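Local structure of uncharacterized HDOD domain protein (3HC1) at residues D238-C241 and T242-L246; L89-D92 and L93-A97; W267-I270 and R271-L274. The protein is of unknown function but binds two ferric ions through an HDOD-type helical fold and is related to metal-dependent phosphohydrolases. One frame throughout, in Å; residues are numbered along the deposited sequence.

Interaction 1 (D238-C241 and T242-L246). With FE (Fe (III) ion), chain C.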
loop_
_atom_site.group_PDB
_atom_site.type_symbol
_atom_site.label_atom_id
_atom_site.label_comp_id
_atom_site.label_asym_id
_atom_site.label_seq_id
_atom_site.Cartn_x
_atom_site.Cartn_y
_atom_site.Cartn_z
ATOM N N ASP A 238 -1.936 7.558 2.990
ATOM C CA ASP A 238 -3.146 7.433 2.225
ATOM C C ASP A 238 -3.875 8.774 2.150
ATOM O O ASP A 238 -4.261 9.231 1.069
ATOM C CB ASP A 238 -4.070 6.352 2.799
ATOM C CG ASP A 238 -5.411 6.372 2.157
ATOM O OD1 ASP A 238 -5.434 6.205 0.939
ATOM O OD2 ASP A 238 -6.436 6.603 2.825
ATOM N N GLU A 239 -4.073 9.407 3.300
ATOM C CA GLU A 239 -4.702 10.717 3.336
ATOM C C GLU A 239 -3.910 11.767 2.505
ATOM O O GLU A 239 -4.490 12.537 1.724
ATOM C CB GLU A 239 -4.968 11.176 4.785
ATOM C CG GLU A 239 -5.889 12.395 4.807
ATOM C CD GLU A 239 -6.523 12.656 6.121
ATOM O OE1 GLU A 239 -5.993 12.123 7.084
ATOM O OE2 GLU A 239 -7.566 13.352 6.188
ATOM N N TYR A 240 -2.587 11.721 2.602
ATOM C CA TYR A 240 -1.726 12.608 1.852
ATOM C C TYR A 240 -1.942 12.426 0.346
ATOM O O TYR A 240 -2.221 13.396 -0.362
ATOM C CB TYR A 240 -0.239 12.400 2.189
ATOM C CG TYR A 240 0.630 13.324 1.393
ATOM C CD1 TYR A 240 1.059 12.986 0.112
ATOM C CD2 TYR A 240 0.976 14.566 1.889
ATOM C CE1 TYR A 240 1.801 13.866 -0.619
ATOM C CE2 TYR A 240 1.706 15.442 1.165
ATOM C CZ TYR A 240 2.135 15.105 -0.071
ATOM O OH TYR A 240 2.857 16.030 -0.776
ATOM N N CYS A 241 -1.832 11.177 -0.124
ATOM C CA CYS A 241 -2.035 10.839 -1.523
ATOM C C CYS A 241 -3.417 11.251 -2.010
ATOM O O CYS A 241 -3.529 11.812 -3.084
ATOM C CB CYS A 241 -1.787 9.383 -1.761
ATOM S SG CYS A 241 0.003 9.008 -1.744
ATOM N N THR A 242 -4.453 11.023 -1.195
ATOM C CA THR A 242 -5.824 11.352 -1.571
ATOM C C THR A 242 -5.971 12.850 -1.723
ATOM O O THR A 242 -6.644 13.313 -2.633
ATOM C CB THR A 242 -6.819 10.790 -0.547
ATOM O OG1 THR A 242 -6.608 9.381 -0.476
ATOM C CG2 THR A 242 -8.297 11.066 -0.948
ATOM N N LEU A 243 -5.334 13.594 -0.832
ATOM C CA LEU A 243 -5.352 15.074 -0.870
ATOM C C LEU A 243 -4.393 15.707 -1.879
ATOM O O LEU A 243 -4.565 16.857 -2.183
ATOM C CB LEU A 243 -5.125 15.674 0.523
ATOM C CG LEU A 243 -6.292 15.544 1.512
ATOM C CD1 LEU A 243 -5.826 15.891 2.965
ATOM C CD2 LEU A 243 -7.542 16.327 1.115
ATOM N N ARG A 244 -3.428 14.982 -2.412
ATOM C CA ARG A 244 -2.450 15.517 -3.360
ATOM C C ARG A 244 -2.478 14.806 -4.712
ATOM O O ARG A 244 -1.438 14.511 -5.296
ATOM C CB ARG A 244 -1.045 15.414 -2.750
ATOM C CG ARG A 244 -0.829 16.237 -1.495
ATOM C CD ARG A 244 -1.018 17.706 -1.710
ATOM N NE ARG A 244 -0.398 18.531 -0.668
ATOM C CZ ARG A 244 -0.827 19.743 -0.280
ATOM N NH1 ARG A 244 -1.882 20.289 -0.815
ATOM N NH2 ARG A 244 -0.194 20.418 0.665
ATOM N N ARG A 245 -3.677 14.494 -5.182
ATOM C CA ARG A 245 -3.941 14.046 -6.541
ATOM C C ARG A 245 -3.308 12.690 -6.849
ATOM O O ARG A 245 -2.948 12.441 -7.986
ATOM C CB ARG A 245 -3.495 15.075 -7.604
ATOM C CG ARG A 245 -4.000 16.547 -7.415
ATOM C CD ARG A 245 -3.396 17.464 -8.497
ATOM N NE ARG A 245 -4.244 18.627 -8.762
ATOM C CZ ARG A 245 -3.983 19.882 -8.397
ATOM N NH1 ARG A 245 -2.875 20.201 -7.718
ATOM N NH2 ARG A 245 -4.846 20.843 -8.719
ATOM N N LEU A 246 -3.176 11.823 -5.840
ATOM C CA LEU A 246 -2.644 10.480 -6.064
ATOM C C LEU A 246 -3.620 9.454 -5.428
ATOM O O LEU A 246 -3.234 8.580 -4.666
ATOM C CB LEU A 246 -1.217 10.397 -5.530
ATOM C CG LEU A 246 -0.306 9.173 -5.792
ATOM C CD1 LEU A 246 -0.430 8.727 -7.232
ATOM C CD2 LEU A 246 1.115 9.524 -5.389
HETATM FE FE FE C . -6.182 4.294 0.010
HETATM O O HOH W 1 -8.202 8.090 1.414
HETATM O O HOH W 2 -7.124 3.994 1.736
#

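Interaction 2 (L89-D92 and L93-A97)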
loop_
_atom_site.group_PDB
_atom_site.type_symbol
_atom_site.label_atom_id
_atom_site.label_comp_id
_atom_site.label_asym_id
_atom_site.label_seq_id
_atom_site.Cartn_x
_atom_site.Cartn_y
_atom_site.Cartn_z
ATOM N N LEU A 89 21.319 -2.974 -5.431
ATOM C CA LEU A 89 20.179 -2.702 -4.538
ATOM C C LEU A 89 20.414 -3.190 -3.112
ATOM O O LEU A 89 19.976 -2.557 -2.160
ATOM C CB LEU A 89 18.894 -3.341 -5.072
ATOM C CG LEU A 89 18.000 -2.572 -6.059
ATOM C CD1 LEU A 89 18.745 -2.005 -7.250
ATOM C CD2 LEU A 89 16.861 -3.491 -6.547
ATOM N N GLY A 90 21.090 -4.322 -2.965
ATOM C CA GLY A 90 21.162 -5.011 -1.675
ATOM C C GLY A 90 19.843 -5.700 -1.312
ATOM O O GLY A 90 18.827 -5.587 -2.017
ATOM N N LEU A 91 19.876 -6.413 -0.189
ATOM C CA LEU A 91 18.839 -7.381 0.182
ATOM C C LEU A 91 17.464 -6.722 0.337
ATOM O O LEU A 91 16.488 -7.197 -0.235
ATOM C CB LEU A 91 19.235 -8.109 1.478
ATOM C CG LEU A 91 18.275 -9.074 2.192
ATOM C CD1 LEU A 91 17.953 -10.291 1.327
ATOM C CD2 LEU A 91 18.851 -9.477 3.540
ATOM N N ASP A 92 17.394 -5.619 1.080
ATOM C CA ASP A 92 16.091 -4.987 1.327
ATOM C C ASP A 92 15.428 -4.391 0.074
ATOM O O ASP A 92 14.244 -4.680 -0.205
ATOM C CB ASP A 92 16.194 -3.949 2.452
ATOM C CG ASP A 92 16.536 -4.569 3.791
ATOM O OD1 ASP A 92 16.551 -5.815 3.914
ATOM O OD2 ASP A 92 16.805 -3.800 4.728
ATOM N N LEU A 93 16.157 -3.573 -0.686
ATOM C CA LEU A 93 15.596 -3.025 -1.916
ATOM C C LEU A 93 15.293 -4.135 -2.948
ATOM O O LEU A 93 14.334 -4.017 -3.731
ATOM C CB LEU A 93 16.463 -1.921 -2.498
ATOM C CG LEU A 93 16.521 -0.610 -1.692
ATOM C CD1 LEU A 93 17.649 0.328 -2.169
ATOM C CD2 LEU A 93 15.185 0.109 -1.717
ATOM N N LEU A 94 16.072 -5.221 -2.952
ATOM C CA LEU A 94 15.730 -6.328 -3.843
ATOM C C LEU A 94 14.384 -7.019 -3.449
ATOM O O LEU A 94 13.570 -7.276 -4.328
ATOM C CB LEU A 94 16.844 -7.354 -3.961
ATOM C CG LEU A 94 16.660 -8.496 -4.982
ATOM C CD1 LEU A 94 16.568 -7.959 -6.383
ATOM C CD2 LEU A 94 17.805 -9.506 -4.851
ATOM N N ARG A 95 14.204 -7.346 -2.171
ATOM C CA ARG A 95 12.922 -7.869 -1.639
ATOM C C ARG A 95 11.783 -6.920 -2.025
ATOM O O ARG A 95 10.722 -7.345 -2.460
ATOM C CB ARG A 95 12.948 -8.009 -0.112
ATOM C CG ARG A 95 13.736 -9.221 0.510
ATOM C CD ARG A 95 14.084 -8.887 1.993
ATOM N NE ARG A 95 14.397 -10.058 2.792
ATOM C CZ ARG A 95 15.008 -10.051 3.983
ATOM N NH1 ARG A 95 15.396 -8.918 4.573
ATOM N NH2 ARG A 95 15.257 -11.205 4.593
ATOM N N GLU A 96 12.019 -5.626 -1.852
ATOM C CA GLU A 96 11.039 -4.606 -2.180
ATOM C C GLU A 96 10.692 -4.592 -3.639
ATOM O O GLU A 96 9.539 -4.507 -3.993
ATOM C CB GLU A 96 11.573 -3.220 -1.826
ATOM C CG GLU A 96 10.539 -2.147 -1.911
ATOM C CD GLU A 96 11.039 -0.814 -1.405
ATOM O OE1 GLU A 96 11.339 -0.705 -0.189
ATOM O OE2 GLU A 96 11.105 0.136 -2.221
ATOM N N ALA A 97 11.703 -4.635 -4.495
ATOM C CA ALA A 97 11.488 -4.598 -5.949
ATOM C C ALA A 97 10.756 -5.871 -6.426
ATOM O O ALA A 97 9.845 -5.809 -7.271
ATOM C CB ALA A 97 12.815 -4.421 -6.687
HETATM O O HOH W 3 18.968 -2.705 0.254
HETATM O O HOH W 4 17.215 -6.892 6.467
#

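Interaction 3 (W267-I270 and R271-L274)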
loop_
_atom_site.group_PDB
_atom_site.type_symbol
_atom_site.label_atom_id
_atom_site.label_comp_id
_atom_site.label_asym_id
_atom_site.label_seq_id
_atom_site.Cartn_x
_atom_site.Cartn_y
_atom_site.Cartn_z
ATOM N N TRP A 267 1.192 11.533 13.600
ATOM C CA TRP A 267 2.482 12.028 14.063
ATOM C C TRP A 267 2.665 11.699 15.537
ATOM O O TRP A 267 3.693 11.191 15.895
ATOM C CB TRP A 267 2.680 13.528 13.800
ATOM C CG TRP A 267 2.660 13.862 12.402
ATOM C CD1 TRP A 267 1.779 14.691 11.775
ATOM C CD2 TRP A 267 3.514 13.333 11.385
ATOM N NE1 TRP A 267 2.053 14.731 10.428
ATOM C CE2 TRP A 267 3.120 13.911 10.167
ATOM C CE3 TRP A 267 4.634 12.484 11.399
ATOM C CZ2 TRP A 267 3.782 13.640 8.950
ATOM C CZ3 TRP A 267 5.266 12.188 10.213
ATOM C CH2 TRP A 267 4.841 12.758 8.993
ATOM N N GLY A 268 1.650 11.959 16.374
ATOM C CA GLY A 268 1.658 11.517 17.756
ATOM C C GLY A 268 1.758 9.999 17.949
ATOM O O GLY A 268 2.436 9.519 18.871
ATOM N N VAL A 269 1.133 9.229 17.068
ATOM C CA VAL A 269 1.149 7.770 17.199
ATOM C C VAL A 269 2.556 7.232 16.933
ATOM O O VAL A 269 3.077 6.347 17.686
ATOM C CB VAL A 269 0.043 7.129 16.311
ATOM C CG1 VAL A 269 0.184 5.599 16.234
ATOM C CG2 VAL A 269 -1.328 7.516 16.916
ATOM N N ILE A 270 3.210 7.831 15.942
ATOM C CA ILE A 270 4.593 7.481 15.586
ATOM C C ILE A 270 5.502 7.821 16.772
ATOM O O ILE A 270 6.276 6.959 17.174
ATOM C CB ILE A 270 5.066 8.180 14.296
ATOM C CG1 ILE A 270 4.268 7.664 13.117
ATOM C CG2 ILE A 270 6.576 7.948 14.046
ATOM C CD1 ILE A 270 4.392 8.467 11.840
ATOM N N ARG A 271 5.384 9.032 17.358
ATOM C CA ARG A 271 6.180 9.389 18.545
ATOM C C ARG A 271 5.956 8.489 19.766
ATOM O O ARG A 271 6.896 8.217 20.484
ATOM C CB ARG A 271 5.929 10.824 19.030
ATOM C CG ARG A 271 6.477 11.858 18.141
ATOM C CD ARG A 271 6.671 13.216 18.817
ATOM N NE ARG A 271 7.363 14.034 17.832
ATOM C CZ ARG A 271 6.782 14.747 16.871
ATOM N NH1 ARG A 271 5.461 14.845 16.796
ATOM N NH2 ARG A 271 7.545 15.409 16.004
ATOM N N ARG A 272 4.719 8.120 20.052
ATOM C CA ARG A 272 4.449 7.200 21.152
ATOM C C ARG A 272 5.047 5.800 20.837
ATOM O O ARG A 272 5.456 5.097 21.763
ATOM C CB ARG A 272 2.951 7.123 21.466
ATOM C CG ARG A 272 2.234 5.981 20.769
ATOM C CD ARG A 272 0.716 6.026 20.886
ATOM N NE ARG A 272 0.089 4.904 20.142
ATOM C CZ ARG A 272 -1.197 4.872 19.764
ATOM N NH1 ARG A 272 -2.000 5.902 20.014
ATOM N NH2 ARG A 272 -1.701 3.803 19.108
ATOM N N SER A 273 5.105 5.405 19.557
ATOM C CA SER A 273 5.621 4.084 19.157
ATOM C C SER A 273 7.168 4.026 19.134
ATOM O O SER A 273 7.766 2.976 19.354
ATOM C CB SER A 273 5.077 3.660 17.769
ATOM O OG SER A 273 3.652 3.745 17.663
ATOM N N LEU A 274 7.792 5.153 18.822
ATOM C CA LEU A 274 9.233 5.266 18.646
ATOM C C LEU A 274 9.723 6.311 19.648
ATOM O O LEU A 274 9.933 7.469 19.293
ATOM C CB LEU A 274 9.552 5.699 17.202
ATOM C CG LEU A 274 8.974 4.812 16.077
ATOM C CD1 LEU A 274 9.259 5.387 14.655
ATOM C CD2 LEU A 274 9.485 3.360 16.211
#

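Interaction 1 (D238-C241 and T242-L246)
One face of the Tyr-240 ring is covered by the aliphatic part of Arg-244, whose CG sits 3.5 Å above the plane in a CH-pi contact. The guanidinium stands at 87° to the ring, with Tyr-240 OH near its edge. Both polar ends go to Asp-289, which accepts the phenol's hydrogen bond and pairs with NH2 of Arg-244, so a long chain with a charged tip suits this place. Two residues before Tyr-240, the Asp-238 carboxylate coordinates iron through OD1, 2.3 Å from the ion, completing with His-122, His-152 and Asp-153 the H...HD...D ligand set of HD-type domains; Glu-249 and a water also bind. Its CG is anti to the backbone N (chi1 170°), which turns the acid to the metal. Another water, 2.7 Å from OD2 of Asp-238, donates to OG1 of Thr-242; this hydroxyl gives its proton to Asp-238 O at 2.8 Å, above the carbonyl plane. Threonine thus ties the iron ligand to the next turn. The helix ends as Leu-246 N reaches back to Cys-241 O at 2.8 Å. Helix 229-243 is packed between helix 116-136, met by Cys-241 and Tyr-240, and helices 257-263 and 281-302, touched by Tyr-240 and Arg-244.

Interaction 2 (L89-D92 and L93-A97)
Leu-91 lies over one face of the Arg-95 guanidinium, its CG 3.7 Å above the plane and its CD2 3.6 Å from NH1 of Arg-95. At the edge of the same group Asp-92 runs alongside, its carboxylate 13° from coplanar; OD1 makes a salt bridge with NH1 of Arg-95, a weak hydrogen bond at 3.4 Å. A water 2.8 Å from OD1 of Asp-92 lies in the guanidinium plane and accepts a weak bond from NH1 of Arg-95, while NH2 is held by the carbonyl of Asp-42. An extended arginine suits this place because its flat end offers a face to a leucine and an edge to an acid. Leu-89 crosses Leu-93 at about a right angle, CB to CB 3.8 Å. The helix is kinked here: Gly-90 has a phi of 73°, easily reached without a side chain, and a water, 2.6 Å from Leu-89 O and 3.1 Å from Leu-93 N, replaces the direct backbone bond. Regular bonding resumes with Leu-94 N to Gly-90 O. On helix 82-108, Leu-91 and Leu-94 meet helix 47-54, Leu-89, Leu-94 and Ala-97 meet helix 58-69, and Asp-92 and Glu-96 touch helix 142-150.

Interaction 3 (W267-I270 and R271-L274)
The C-terminal turn of the short helix 266-273 folds Arg-272 back alongside Val-269, both side chains pointing the same way. CG1 of Val-269 sits 3.7 Å above the guanidinium plane of Arg-272, offset toward its rim, and CG2 of Val-269 comes within 3.6 Å of NH1 of Arg-272. The branched valine thus presents both methyls to one flat face. A chi1 of 94°, some way from a staggered position, leaves CG of Arg-272 only 3.2 Å from Val-269 O, a tight fit; from there the chain runs extended, and NE donates to the carbonyl of Lys-226. A leucine here would probably cost the Lys-226 carbonyl this donor and leave the Val-269 methyls without the flat guanidinium over them. Ser-273 suits the helix end by being small and polar: its N bonds to Val-269 O at 2.9 Å, and its OG lies 2.7 Å from the same oxygen while also taking part in bonds with Lys-226 and Ala-228. Where the helix stops, CG2 of Ile-270 meets CD1 of Leu-274 at 3.8 Å, a side-by-side apolar pair. Val-269 and Ile-270 rest on Ala-232 of helix 229-243, Ser-273 touches Ala-229 at its start, and Trp-267 lies against helix 281-302.

Along the chain interaction 2 comes first, on helix 82-108, then interaction 1 at the end of helix 229-243, then interaction 3 on helix 266-273. Interactions 1 and 3 are the closest, with centres about 21 Å and nearest atoms about 8 Å apart; interaction 2 lies about 26 Å from the first and 27 Å from the third, centre to centre. Helix 229-243 joins two of them: its first half packs against 267-274, and its end carries an iron ligand. Helix 116-136 forms another bridge, since His-122 binds the same iron and Lys-131 pairs with Glu-96 of interaction 2. Interaction 1 thus belongs to the iron site, whereas interactions 2 and 3 are packing away from it, joined to it through these helices.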